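Side-chain contacts in solute-binding protein (Thermoactinomyces vulgaris, PDB 2ZYO), which binds maltodextrins such as maltotetraose, as well as cyclodextrins, and probably delivers them to a membrane transporter for sugar uptake: residues K60-L65 / G86-K91; D68-K73 / S287-Y292; V78-D83 / G92-I97. One frame throughout, in Å; residues are numbered along the deposited sequence.

Interaction 1: residues K60-L65 / G86-K91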
loop_
_atom_site.group_PDB
_atom_site.type_symbol
_atom_site.label_atom_id
_atom_site.label_comp_id
_atom_site.label_asym_id
_atom_site.label_seq_id
_atom_site.Cartn_x
_atom_site.Cartn_y
_atom_site.Cartn_z
ATOM N N LYS A 60 15.675 -2.582 -0.258
ATOM C CA LYS A 60 17.106 -2.411 -0.509
ATOM C C LYS A 60 17.428 -2.291 -1.997
ATOM O O LYS A 60 18.542 -1.913 -2.367
ATOM C CB LYS A 60 17.899 -3.568 0.101
ATOM C CG LYS A 60 17.920 -3.556 1.618
ATOM C CD LYS A 60 18.976 -4.499 2.157
ATOM C CE LYS A 60 18.962 -4.530 3.676
ATOM N NZ LYS A 60 19.393 -3.236 4.280
ATOM N N GLN A 61 16.447 -2.599 -2.842
ATOM C CA GLN A 61 16.667 -2.655 -4.289
ATOM C C GLN A 61 16.997 -1.305 -4.922
ATOM O O GLN A 61 17.849 -1.226 -5.808
ATOM C CB GLN A 61 15.472 -3.295 -4.996
ATOM C CG GLN A 61 15.379 -4.798 -4.791
ATOM C CD GLN A 61 14.459 -5.483 -5.783
ATOM O OE1 GLN A 61 14.203 -4.972 -6.876
ATOM N NE2 GLN A 61 13.965 -6.655 -5.410
ATOM N N GLN A 62 16.319 -0.253 -4.469
ATOM C CA GLN A 62 16.538 1.086 -5.005
ATOM C C GLN A 62 17.976 1.548 -4.749
ATOM O O GLN A 62 18.649 2.041 -5.660
ATOM C CB GLN A 62 15.518 2.073 -4.428
ATOM C CG GLN A 62 15.264 3.283 -5.311
ATOM C CD GLN A 62 14.027 4.080 -4.924
ATOM O OE1 GLN A 62 13.053 3.540 -4.391
ATOM N NE2 GLN A 62 14.055 5.372 -5.216
ATOM N N GLU A 63 18.446 1.363 -3.516
ATOM C CA GLU A 63 19.824 1.688 -3.143
ATOM C C GLU A 63 20.843 0.833 -3.898
ATOM O O GLU A 63 21.869 1.344 -4.354
ATOM C CB GLU A 63 20.024 1.537 -1.631
ATOM C CG GLU A 63 19.401 2.654 -0.803
ATOM C CD GLU A 63 19.179 2.264 0.649
ATOM O OE1 GLU A 63 18.518 1.230 0.903
ATOM O OE2 GLU A 63 19.654 2.998 1.543
ATOM N N LYS A 64 20.557 -0.464 -4.029
ATOM C CA LYS A 64 21.455 -1.385 -4.720
ATOM C C LYS A 64 21.568 -1.068 -6.209
ATOM O O LYS A 64 22.656 -1.153 -6.780
ATOM C CB LYS A 64 21.029 -2.844 -4.511
ATOM C CG LYS A 64 22.060 -3.863 -4.987
ATOM C CD LYS A 64 21.615 -5.288 -4.702
ATOM C CE LYS A 64 22.488 -6.309 -5.414
ATOM N NZ LYS A 64 23.916 -6.247 -4.992
ATOM N N LEU A 65 20.449 -0.699 -6.832
ATOM C CA LEU A 65 20.446 -0.345 -8.254
ATOM C C LEU A 65 21.197 0.962 -8.513
ATOM O O LEU A 65 21.833 1.123 -9.558
ATOM C CB LEU A 65 19.016 -0.263 -8.803
ATOM C CG LEU A 65 18.857 -0.175 -10.329
ATOM C CD1 LEU A 65 19.360 -1.443 -11.027
ATOM C CD2 LEU A 65 17.408 0.104 -10.702
ATOM N N GLY A 86 8.621 8.071 -7.273
ATOM C CA GLY A 86 9.034 9.437 -7.589
ATOM C C GLY A 86 10.520 9.670 -7.419
ATOM O O GLY A 86 11.164 10.246 -8.296
ATOM N N GLU A 87 11.057 9.210 -6.291
ATOM C CA GLU A 87 12.493 9.273 -6.011
ATOM C C GLU A 87 13.299 8.556 -7.096
ATOM O O GLU A 87 14.312 9.072 -7.565
ATOM C CB GLU A 87 12.799 8.659 -4.642
ATOM C CG GLU A 87 12.354 9.501 -3.452
ATOM C CD GLU A 87 12.173 8.683 -2.183
ATOM O OE1 GLU A 87 13.100 7.932 -1.805
ATOM O OE2 GLU A 87 11.099 8.800 -1.557
ATOM N N ALA A 88 12.831 7.375 -7.494
ATOM C CA ALA A 88 13.513 6.563 -8.501
ATOM C C ALA A 88 13.498 7.203 -9.887
ATOM O O ALA A 88 14.509 7.193 -10.590
ATOM C CB ALA A 88 12.900 5.171 -8.552
ATOM N N VAL A 89 12.349 7.757 -10.273
ATOM C CA VAL A 89 12.180 8.365 -11.593
ATOM C C VAL A 89 13.009 9.646 -11.740
ATOM O O VAL A 89 13.725 9.815 -12.731
ATOM C CB VAL A 89 10.682 8.635 -11.916
ATOM C CG1 VAL A 89 10.532 9.481 -13.177
ATOM C CG2 VAL A 89 9.927 7.320 -12.075
ATOM N N THR A 90 12.916 10.530 -10.748
ATOM C CA THR A 90 13.625 11.814 -10.776
ATOM C C THR A 90 15.149 11.656 -10.760
ATOM O O THR A 90 15.866 12.485 -11.327
ATOM C CB THR A 90 13.180 12.747 -9.622
ATOM O OG1 THR A 90 13.352 12.084 -8.364
ATOM C CG2 THR A 90 11.718 13.147 -9.786
ATOM N N LYS A 91 15.632 10.592 -10.118
ATOM C CA LYS A 91 17.068 10.299 -10.034
ATOM C C LYS A 91 17.570 9.471 -11.222
ATOM O O LYS A 91 18.762 9.159 -11.316
ATOM C CB LYS A 91 17.398 9.591 -8.717
ATOM C CG LYS A 91 17.143 10.424 -7.463
ATOM C CD LYS A 91 18.294 11.365 -7.142
ATOM C CE LYS A 91 17.937 12.293 -5.989
ATOM N NZ LYS A 91 17.668 11.554 -4.719
#
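Gln-62 reaches from one helix toward the first turn of another, where it meets Ala-88 and the stem of Glu-87. Its amide arrives nitrogen first: NE2 stands 3.5 Å from Ala-88 CB and 3.6 Å from Glu-87 CB, so that it settles beside both methyl and methylene. The reach comes from an extended chain, with CG swung anti to the backbone nitrogen (chi1 -155°) and CD carried onward in the same sense. Behind NE2, the amide carbon CD rests more loosely on Ala-88 CB at 4.0 Å.

The nearest polar pair makes no bond. Gln-62 NE2 lies 3.3 Å from Ala-88 N, yet both are donors, so the approach is one of proximity and van der Waals contact. The two helices, 61-71 and 85-90, flank strand 77-81 in a protein of the periplasmic-binding-protein clan, and Gln-62 and Ala-88 both touch Trp-80 of that strand. Gln-61, one residue earlier, ties the first helix to the strand by accepting from the backbone of Thr-79.

Glu-87 is turned differently. Its CB faces Gln-62, while its carboxylate extends to a long, weak ion pair with Arg-84, a residue of the glycan pocket; the Glu-87 side chain is about 8 Å from a glucose unit of the bound maltodextrin. Just before it in the chain, Gly-86 O accepts from both Thr-90 N and Thr-90 OG1, one turn on, the hydroxyl at 2.9 Å, and the two donors come from opposite faces of the carbonyl plane.

Interaction 2: residues D68-K73 / S287-Y292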
loop_
_atom_site.group_PDB
_atom_site.type_symbol
_atom_site.label_atom_id
_atom_site.label_comp_id
_atom_site.label_asym_id
_atom_site.label_seq_id
_atom_site.Cartn_x
_atom_site.Cartn_y
_atom_site.Cartn_z
ATOM N N ASP A 68 24.756 -0.562 -8.446
ATOM C CA ASP A 68 25.017 -1.620 -9.423
ATOM C C ASP A 68 24.657 -1.248 -10.856
ATOM O O ASP A 68 25.318 -1.697 -11.792
ATOM C CB ASP A 68 24.286 -2.907 -9.033
ATOM C CG ASP A 68 24.887 -3.582 -7.810
ATOM O OD1 ASP A 68 25.792 -3.001 -7.172
ATOM O OD2 ASP A 68 24.449 -4.705 -7.490
ATOM N N GLY A 69 23.607 -0.447 -11.022
ATOM C CA GLY A 69 23.155 -0.008 -12.346
ATOM C C GLY A 69 24.245 0.671 -13.163
ATOM O O GLY A 69 24.585 0.198 -14.250
ATOM N N PRO A 70 24.793 1.793 -12.652
ATOM C CA PRO A 70 25.921 2.469 -13.302
ATOM C C PRO A 70 27.155 1.578 -13.485
ATOM O O PRO A 70 27.909 1.767 -14.440
ATOM C CB PRO A 70 26.242 3.614 -12.337
ATOM C CG PRO A 70 24.969 3.875 -11.634
ATOM C CD PRO A 70 24.354 2.523 -11.448
ATOM N N ALA A 71 27.347 0.620 -12.579
ATOM C CA ALA A 71 28.469 -0.319 -12.650
ATOM C C ALA A 71 28.298 -1.396 -13.728
ATOM O O ALA A 71 29.244 -2.128 -14.036
ATOM C CB ALA A 71 28.699 -0.962 -11.286
ATOM N N GLY A 72 27.099 -1.485 -14.300
ATOM C CA GLY A 72 26.793 -2.472 -15.337
ATOM C C GLY A 72 26.377 -3.826 -14.789
ATOM O O GLY A 72 26.216 -4.787 -15.550
ATOM N N LYS A 73 26.190 -3.894 -13.472
ATOM C CA LYS A 73 25.868 -5.142 -12.778
ATOM C C LYS A 73 24.431 -5.151 -12.250
ATOM O O LYS A 73 24.050 -6.024 -11.463
ATOM C CB LYS A 73 26.852 -5.368 -11.624
ATOM C CG LYS A 73 28.320 -5.361 -12.029
ATOM C CD LYS A 73 29.216 -5.255 -10.808
ATOM C CE LYS A 73 30.653 -4.967 -11.204
ATOM N NZ LYS A 73 31.558 -4.936 -10.022
ATOM N N SER A 287 14.867 -1.022 -15.190
ATOM C CA SER A 287 16.059 -0.237 -14.893
ATOM C C SER A 287 16.451 0.628 -16.081
ATOM O O SER A 287 16.442 0.167 -17.223
ATOM C CB SER A 287 17.227 -1.152 -14.527
ATOM O OG SER A 287 18.448 -0.430 -14.488
ATOM N N ALA A 288 16.808 1.878 -15.797
ATOM C CA ALA A 288 17.291 2.805 -16.823
ATOM C C ALA A 288 18.612 2.323 -17.421
ATOM O O ALA A 288 19.013 2.766 -18.500
ATOM C CB ALA A 288 17.447 4.199 -16.242
ATOM N N TYR A 289 19.270 1.402 -16.718
ATOM C CA TYR A 289 20.570 0.883 -17.132
ATOM C C TYR A 289 20.470 -0.423 -17.914
ATOM O O TYR A 289 21.486 -0.970 -18.348
ATOM C CB TYR A 289 21.481 0.718 -15.910
ATOM C CG TYR A 289 21.684 2.015 -15.169
ATOM C CD1 TYR A 289 22.657 2.925 -15.577
ATOM C CD2 TYR A 289 20.882 2.347 -14.078
ATOM C CE1 TYR A 289 22.839 4.126 -14.908
ATOM C CE2 TYR A 289 21.056 3.547 -13.403
ATOM C CZ TYR A 289 22.034 4.431 -13.823
ATOM O OH TYR A 289 22.203 5.620 -13.156
ATOM N N SER A 290 19.247 -0.912 -18.110
ATOM C CA SER A 290 19.038 -2.115 -18.907
ATOM C C SER A 290 19.406 -1.861 -20.363
ATOM O O SER A 290 18.999 -0.852 -20.948
ATOM C CB SER A 290 17.590 -2.596 -18.821
ATOM O OG SER A 290 17.401 -3.729 -19.654
ATOM N N LYS A 291 20.174 -2.786 -20.930
ATOM C CA LYS A 291 20.583 -2.719 -22.332
ATOM C C LYS A 291 19.539 -3.378 -23.230
ATOM O O LYS A 291 19.650 -3.341 -24.460
ATOM C CB LYS A 291 21.945 -3.394 -22.527
ATOM C CG LYS A 291 23.082 -2.786 -21.709
ATOM C CD LYS A 291 23.668 -1.546 -22.374
ATOM C CE LYS A 291 24.861 -1.000 -21.592
ATOM N NZ LYS A 291 25.942 -2.010 -21.369
ATOM N N TYR A 292 18.522 -3.975 -22.609
ATOM C CA TYR A 292 17.493 -4.710 -23.343
ATOM C C TYR A 292 16.072 -4.323 -22.922
ATOM O O TYR A 292 15.314 -5.174 -22.454
ATOM C CB TYR A 292 17.699 -6.222 -23.183
ATOM C CG TYR A 292 19.107 -6.682 -23.476
ATOM C CD1 TYR A 292 19.535 -6.891 -24.789
ATOM C CD2 TYR A 292 20.015 -6.905 -22.441
ATOM C CE1 TYR A 292 20.836 -7.310 -25.061
ATOM C CE2 TYR A 292 21.313 -7.324 -22.700
ATOM C CZ TYR A 292 21.716 -7.526 -24.010
ATOM O OH TYR A 292 23.003 -7.942 -24.265
HETATM O O HOH W 1 25.268 -3.616 -18.704
#
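Tyr-289 lays its ring against the backbone of Gly-69 and Pro-70, near the end of helix 61-71, which finishes in a Schellman motif at Gly-72. The ring itself is borne on a type I turn, Ser-287 to Ser-290, that follows strand 278-287.

CH-pi contact dominates. Gly-69 CA and Pro-70 CD sit over the same ring face; CD is 4.0 Å from the ring centroid and only 17° off the normal, while CA lies nearer the rim. Gly-69 C comes within 3.5 Å of Tyr-289 CG, an approach that depends on glycine, since a CB there would fall 2.6 Å from Tyr-289 CD2.

Apolar packing continues outward, with Pro-70 CG 3.7 Å from Tyr-289 CZ and about as close to the phenolic oxygen.

Hydrogen bonds shape segment 287-292 from within. Ser-287 OG accepts from Tyr-289 N, forming an ST turn, and lies in plane at the edge of the ring; Ser-290 OG accepts from Tyr-292 N in a second ST turn.

A solvent bridge completes the contact: one water accepts from Lys-291 NZ at 3.2 Å and donates weakly to Gly-72 O at 3.5 Å.

Interaction 3: residues V78-D83 / G92-I97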
loop_
_atom_site.group_PDB
_atom_site.type_symbol
_atom_site.label_atom_id
_atom_site.label_comp_id
_atom_site.label_asym_id
_atom_site.label_seq_id
_atom_site.Cartn_x
_atom_site.Cartn_y
_atom_site.Cartn_z
ATOM N N VAL A 78 13.342 -4.735 -11.654
ATOM C CA VAL A 78 13.413 -4.529 -10.209
ATOM C C VAL A 78 12.004 -4.344 -9.650
ATOM O O VAL A 78 11.046 -4.177 -10.410
ATOM C CB VAL A 78 14.293 -3.305 -9.844
ATOM C CG1 VAL A 78 15.759 -3.572 -10.188
ATOM C CG2 VAL A 78 13.794 -2.044 -10.550
ATOM N N THR A 79 11.879 -4.379 -8.326
ATOM C CA THR A 79 10.575 -4.279 -7.681
ATOM C C THR A 79 10.648 -3.663 -6.284
ATOM O O THR A 79 11.554 -3.967 -5.510
ATOM C CB THR A 79 9.848 -5.658 -7.647
ATOM O OG1 THR A 79 8.556 -5.516 -7.048
ATOM C CG2 THR A 79 10.656 -6.706 -6.891
ATOM N N TRP A 80 9.692 -2.778 -5.997
ATOM C CA TRP A 80 9.502 -2.180 -4.669
ATOM C C TRP A 80 8.123 -1.516 -4.588
ATOM O O TRP A 80 7.507 -1.255 -5.623
ATOM C CB TRP A 80 10.621 -1.186 -4.315
ATOM C CG TRP A 80 10.892 -0.106 -5.326
ATOM C CD1 TRP A 80 10.143 1.014 -5.557
ATOM C CD2 TRP A 80 12.016 -0.026 -6.212
ATOM N NE1 TRP A 80 10.723 1.779 -6.543
ATOM C CE2 TRP A 80 11.871 1.160 -6.966
ATOM C CE3 TRP A 80 13.120 -0.853 -6.456
ATOM C CZ2 TRP A 80 12.797 1.547 -7.941
ATOM C CZ3 TRP A 80 14.043 -0.465 -7.421
ATOM C CH2 TRP A 80 13.874 0.722 -8.153
ATOM N N PRO A 81 7.620 -1.263 -3.360
ATOM C CA PRO A 81 6.362 -0.521 -3.209
ATOM C C PRO A 81 6.380 0.814 -3.962
ATOM O O PRO A 81 7.397 1.517 -3.958
ATOM C CB PRO A 81 6.277 -0.296 -1.697
ATOM C CG PRO A 81 7.022 -1.448 -1.116
ATOM C CD PRO A 81 8.164 -1.686 -2.055
ATOM N N HIS A 82 5.254 1.152 -4.589
ATOM C CA HIS A 82 5.170 2.269 -5.536
ATOM C C HIS A 82 5.373 3.655 -4.924
ATOM O O HIS A 82 5.621 4.615 -5.648
ATOM C CB HIS A 82 3.822 2.247 -6.264
ATOM C CG HIS A 82 2.732 2.961 -5.527
ATOM N ND1 HIS A 82 2.001 2.367 -4.521
ATOM C CD2 HIS A 82 2.263 4.227 -5.635
ATOM C CE1 HIS A 82 1.123 3.232 -4.047
ATOM N NE2 HIS A 82 1.260 4.368 -4.708
ATOM N N ASP A 83 5.244 3.771 -3.602
ATOM C CA ASP A 83 5.299 5.085 -2.952
ATOM C C ASP A 83 6.663 5.773 -3.085
ATOM O O ASP A 83 6.777 6.981 -2.872
ATOM C CB ASP A 83 4.857 5.003 -1.484
ATOM C CG ASP A 83 5.713 4.060 -0.664
ATOM O OD1 ASP A 83 5.628 2.835 -0.885
ATOM O OD2 ASP A 83 6.457 4.545 0.216
ATOM N N GLY A 92 16.652 9.123 -12.121
ATOM C CA GLY A 92 16.991 8.430 -13.364
ATOM C C GLY A 92 17.355 6.968 -13.192
ATOM O O GLY A 92 18.143 6.426 -13.969
ATOM N N LEU A 93 16.783 6.331 -12.172
ATOM C CA LEU A 93 16.999 4.905 -11.925
ATOM C C LEU A 93 16.174 4.030 -12.854
ATOM O O LEU A 93 16.576 2.912 -13.191
ATOM C CB LEU A 93 16.661 4.544 -10.477
ATOM C CG LEU A 93 17.766 4.601 -9.423
ATOM C CD1 LEU A 93 17.209 4.147 -8.093
ATOM C CD2 LEU A 93 18.947 3.732 -9.825
ATOM N N LEU A 94 15.014 4.542 -13.252
ATOM C CA LEU A 94 14.064 3.778 -14.050
ATOM C C LEU A 94 13.780 4.458 -15.378
ATOM O O LEU A 94 13.864 5.681 -15.493
ATOM C CB LEU A 94 12.752 3.588 -13.281
ATOM C CG LEU A 94 12.820 2.949 -11.890
ATOM C CD1 LEU A 94 11.440 2.929 -11.269
ATOM C CD2 LEU A 94 13.416 1.543 -11.933
ATOM N N GLN A 95 13.456 3.650 -16.382
ATOM C CA GLN A 95 12.994 4.163 -17.667
ATOM C C GLN A 95 11.559 3.700 -17.894
ATOM O O GLN A 95 11.155 2.661 -17.363
ATOM C CB GLN A 95 13.913 3.707 -18.804
ATOM C CG GLN A 95 14.051 2.204 -18.960
ATOM C CD GLN A 95 14.882 1.826 -20.168
ATOM O OE1 GLN A 95 14.568 2.214 -21.294
ATOM N NE2 GLN A 95 15.944 1.062 -19.943
ATOM N N PRO A 96 10.773 4.470 -18.670
ATOM C CA PRO A 96 9.381 4.076 -18.893
ATOM C C PRO A 96 9.277 2.756 -19.642
ATOM O O PRO A 96 10.202 2.381 -20.369
ATOM C CB PRO A 96 8.834 5.203 -19.776
ATOM C CG PRO A 96 9.770 6.339 -19.589
ATOM C CD PRO A 96 11.105 5.722 -19.370
ATOM N N ILE A 97 8.168 2.047 -19.449
ATOM C CA ILE A 97 7.857 0.906 -20.299
ATOM C C ILE A 97 6.932 1.348 -21.424
ATOM O O ILE A 97 6.129 2.272 -21.260
ATOM C CB ILE A 97 7.253 -0.296 -19.525
ATOM C CG1 ILE A 97 5.997 0.109 -18.744
ATOM C CG2 ILE A 97 8.306 -0.914 -18.608
ATOM C CD1 ILE A 97 5.121 -1.075 -18.333
#
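Val-78 and Leu-94 stand 9.2 Å apart between CA atoms because their strands are not direct neighbours: strand 278-287 runs between them, with Tyr-285 paired to Val-78 and Leu-286 to Gln-95. Each pairs antiparallel with strand 278-287, on its two sides, yet the two short segments run nearly crosswise to each other; helix 85-90 connects them in the chain. An antiparallel strand returning from late in the chain, here 278-287, is consistent with the type 2 binding-protein fold; 94-95 is a short addition at its end.

The side chains close the distance over that middle strand. Leu-94 sends its forked end to two partners. CD1, placed by a chi2 of 177° in line with the extended chain, lies 3.9 Å from Trp-80 CZ2; CD2 is shared, 3.9 Å from Val-78 CG2 and equally far from Trp-80 CH2. The benzene half of the indole is thus what the leucine touches, and it does so obliquely: the leucine and the indole run alongside, pointing opposite ways. Trp-80 CG lies between the backbone N and the carbonyl carbon (chi1 53°), a setting that turns the indole so that its benzene half meets Leu-94.

Tyr-285 of the middle strand meets both Trp-80 and Leu-94, and Ala-88 of the connecting helix also touches both. With an alanine in place of Leu-94, the loss of CG and both methyls would probably open a gap between Val-78 and the indole and give the ring more freedom to shift.

The contact is wholly hydrocarbon and buried, while each strand is also bonded to strand 278-287 through its backbone. With only carbon atoms meeting, the contact probably rests on van der Waals fit and exclusion of water.

In the fold
The three contacts lie on the same side of the chain's centre; interactions 1 and 2 share helix 61-71, while interaction 3 lies on neighbouring strands. Interaction 3 is the buried one, and its hydrocarbon contacts join two strands of the sheet to each other. Interaction 1, partly buried and about 7 Å away between centres, packs helix against helix, with an amide where interaction 3 has a branched alkyl group; Gln-62 CG even touches Leu-93 CD1 of interaction 3. Interaction 2 is the most exposed of the three, and there a tyrosine face meets backbone and proline, with a water at its margin. The loop it closes encloses interaction 3, to which Ala-288 N is bonded through Leu-93 O.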